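Local structure of Glyco_hydro_cc domain-containing protein (Blastomyces gilchristii, 6UB0) at residues A[5-10]-A[209-214]. The protein probably hydrolyses beta-1,3-glucans such as curdlan as an exo-acting glucanase of glycoside hydrolase family 128. Residues are numbered along the deposited sequence; the frame is centred on the assembly and turned at random.
Sequences RGLAYN and FFVDNL. With BGC (beta-D-glucopyranose), chain B.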
loop_
_atom_site.group_PDB
_atom_site.type_symbol
_atom_site.label_atom_id
_atom_site.label_comp_id
_atom_site.label_asym_id
_atom_site.label_seq_id
_atom_site.Cartn_x
_atom_site.Cartn_y
_atom_site.Cartn_z
ATOM N N ARG A 5 -8.843 -0.264 -6.879
ATOM C CA ARG A 5 -8.984 0.784 -5.837
ATOM C C ARG A 5 -9.235 0.205 -4.436
ATOM O O ARG A 5 -10.220 -0.591 -4.299
ATOM C CB ARG A 5 -10.185 1.641 -6.220
ATOM C CG ARG A 5 -10.205 2.965 -5.478
ATOM C CD ARG A 5 -11.065 4.051 -6.135
ATOM N NE ARG A 5 -10.722 4.334 -7.527
ATOM C CZ ARG A 5 -11.445 5.117 -8.356
ATOM N NH1 ARG A 5 -12.537 5.710 -7.909
ATOM N NH2 ARG A 5 -11.099 5.277 -9.621
ATOM N N GLY A 6 -8.497 0.697 -3.426
ATOM C CA GLY A 6 -8.448 0.192 -2.046
ATOM C C GLY A 6 -8.993 1.161 -1.003
ATOM O O GLY A 6 -8.923 2.396 -1.223
ATOM N N LEU A 7 -9.346 0.608 0.156
ATOM C CA LEU A 7 -9.816 1.373 1.341
ATOM C C LEU A 7 -8.775 1.182 2.450
ATOM O O LEU A 7 -8.795 0.149 3.118
ATOM C CB LEU A 7 -11.205 0.860 1.715
ATOM C CG LEU A 7 -12.311 1.206 0.698
ATOM C CD1 LEU A 7 -13.601 0.515 1.111
ATOM C CD2 LEU A 7 -12.512 2.707 0.574
ATOM N N ALA A 8 -7.934 2.205 2.671
ATOM C CA ALA A 8 -6.896 2.257 3.718
ATOM C C ALA A 8 -7.517 2.903 4.985
ATOM O O ALA A 8 -7.911 4.045 4.936
ATOM C CB ALA A 8 -5.743 3.057 3.186
ATOM N N TYR A 9 -7.680 2.165 6.083
ATOM C CA TYR A 9 -8.473 2.666 7.234
ATOM C C TYR A 9 -7.832 2.367 8.578
ATOM O O TYR A 9 -6.936 1.559 8.692
ATOM C CB TYR A 9 -9.838 1.978 7.299
ATOM C CG TYR A 9 -9.838 0.508 7.579
ATOM C CD1 TYR A 9 -9.577 -0.439 6.587
ATOM C CD2 TYR A 9 -10.045 0.025 8.865
ATOM C CE1 TYR A 9 -9.645 -1.791 6.847
ATOM C CE2 TYR A 9 -10.083 -1.325 9.131
ATOM C CZ TYR A 9 -9.845 -2.236 8.134
ATOM O OH TYR A 9 -9.917 -3.548 8.455
ATOM N N ASN A 10 -8.311 3.072 9.582
ATOM C CA ASN A 10 -8.078 2.738 11.005
ATOM C C ASN A 10 -9.405 2.276 11.638
ATOM O O ASN A 10 -9.456 1.165 12.243
ATOM C CB ASN A 10 -7.437 3.928 11.720
ATOM C CG ASN A 10 -5.981 4.190 11.377
ATOM O OD1 ASN A 10 -5.469 5.243 11.741
ATOM N ND2 ASN A 10 -5.286 3.259 10.734
ATOM N N PHE A 209 -4.814 8.120 0.579
ATOM C CA PHE A 209 -4.513 8.202 2.020
ATOM C C PHE A 209 -5.417 9.253 2.672
ATOM O O PHE A 209 -5.207 10.417 2.457
ATOM C CB PHE A 209 -3.027 8.531 2.213
ATOM C CG PHE A 209 -2.611 8.685 3.642
ATOM C CD1 PHE A 209 -2.229 7.599 4.416
ATOM C CD2 PHE A 209 -2.591 9.950 4.236
ATOM C CE1 PHE A 209 -1.814 7.760 5.722
ATOM C CE2 PHE A 209 -2.199 10.094 5.557
ATOM C CZ PHE A 209 -1.790 9.020 6.299
ATOM N N PHE A 210 -6.399 8.886 3.499
ATOM C CA PHE A 210 -6.948 7.556 3.710
ATOM C C PHE A 210 -8.416 7.700 4.154
ATOM O O PHE A 210 -8.890 8.852 4.341
ATOM C CB PHE A 210 -6.173 6.780 4.763
ATOM C CG PHE A 210 -6.083 7.305 6.196
ATOM C CD1 PHE A 210 -5.608 8.564 6.492
ATOM C CD2 PHE A 210 -6.448 6.472 7.234
ATOM C CE1 PHE A 210 -5.521 8.984 7.798
ATOM C CE2 PHE A 210 -6.352 6.896 8.549
ATOM C CZ PHE A 210 -5.877 8.143 8.818
ATOM N N VAL A 211 -9.104 6.582 4.328
ATOM C CA VAL A 211 -10.573 6.548 4.617
ATOM C C VAL A 211 -10.878 7.510 5.777
ATOM O O VAL A 211 -11.779 8.362 5.677
ATOM C CB VAL A 211 -11.008 5.105 4.933
ATOM C CG1 VAL A 211 -12.317 5.075 5.715
ATOM C CG2 VAL A 211 -11.042 4.275 3.666
ATOM N N ASP A 212 -10.139 7.409 6.874
ATOM C CA ASP A 212 -10.529 8.121 8.116
ATOM C C ASP A 212 -10.431 9.623 7.889
ATOM O O ASP A 212 -11.023 10.338 8.695
ATOM C CB ASP A 212 -9.720 7.705 9.343
ATOM C CG ASP A 212 -9.850 6.224 9.622
ATOM O OD1 ASP A 212 -9.721 5.457 8.655
ATOM O OD2 ASP A 212 -10.106 5.841 10.806
ATOM N N ASN A 213 -9.665 10.097 6.902
ATOM C CA ASN A 213 -9.588 11.556 6.643
ATOM C C ASN A 213 -10.630 11.920 5.583
ATOM O O ASN A 213 -10.839 13.103 5.401
ATOM C CB ASN A 213 -8.206 12.031 6.173
ATOM C CG ASN A 213 -7.144 12.030 7.255
ATOM O OD1 ASN A 213 -7.397 11.796 8.429
ATOM N ND2 ASN A 213 -5.924 12.324 6.881
ATOM N N LEU A 214 -11.178 10.937 4.851
ATOM C CA LEU A 214 -12.108 11.149 3.702
ATOM C C LEU A 214 -13.560 11.158 4.178
ATOM O O LEU A 214 -14.426 11.439 3.357
ATOM C CB LEU A 214 -11.901 10.031 2.683
ATOM C CG LEU A 214 -10.598 10.095 1.883
ATOM C CD1 LEU A 214 -10.472 8.854 0.990
ATOM C CD2 LEU A 214 -10.545 11.367 1.049
HETATM C C2 BGC B . 1.046 4.531 10.718
HETATM C C3 BGC B . -0.071 3.558 10.955
HETATM C C4 BGC B . -1.353 4.359 10.901
HETATM C C5 BGC B . -1.446 5.130 9.568
HETATM C C6 BGC B . -2.612 6.098 9.319
HETATM C C1 BGC B . 0.883 5.324 9.450
HETATM O O2 BGC B . 2.223 3.722 10.615
HETATM O O3 BGC B . 0.104 2.751 12.159
HETATM O O4 BGC B . -2.362 3.371 11.111
HETATM O O5 BGC B . -0.356 6.041 9.385
HETATM O O6 BGC B . -2.708 6.960 10.486
#
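At the end of strand 5-8, Ala-8 and Tyr-9 run beside Phe-210 and Val-211, and Val-211 N donates to Ala-8 O at 2.9 Å. This joins the first strand of the TIM-barrel core to the segment that follows the last one, 203-208, consistent with closure of the barrel between its first and last strands. Val-211 stands over the bond: its CG2 packs on Leu-7 CD2 at 3.8 Å and its CB faces Tyr-9 CB. The Tyr-9 ring turns off from this segment, and its OH bonds to Pro-33 O. Asp-212 makes the second link. Its OD1 accepts Asn-10 N at 2.9 Å in a nearly straight bond (169°), from above the carboxylate plane. Its OD2 takes Asn-11 N, so one carboxylate holds two successive backbone amides.

A cis peptide bond precedes Phe-210, and its CG lies between the backbone N and carbonyl carbon (chi1 61°). This turns the ring edge to Ala-8 O, while one face meets glucose C6, 3.8 Å above the plane and offset toward the rim. Trp-29 meets this ring nearly perpendicularly. The Asn-10 side chain crosses that of Phe-210 at about a right angle, with amide and ring planes 64° apart and OD1 3.7 Å from Phe-210 CE2. Asn-10 ND2 gives a 3.0 Å bond to glucose O4 and also reaches Tyr-9 O, a bond that helps fix the amide's rotation.

Trp-47 and Gln-81 hold the same sugar. The bonds of Val-211 N and Asp-212 OD1 thus probably set the positions of Phe-210 and Asn-10, one apolar and one polar wall of the glucan pocket.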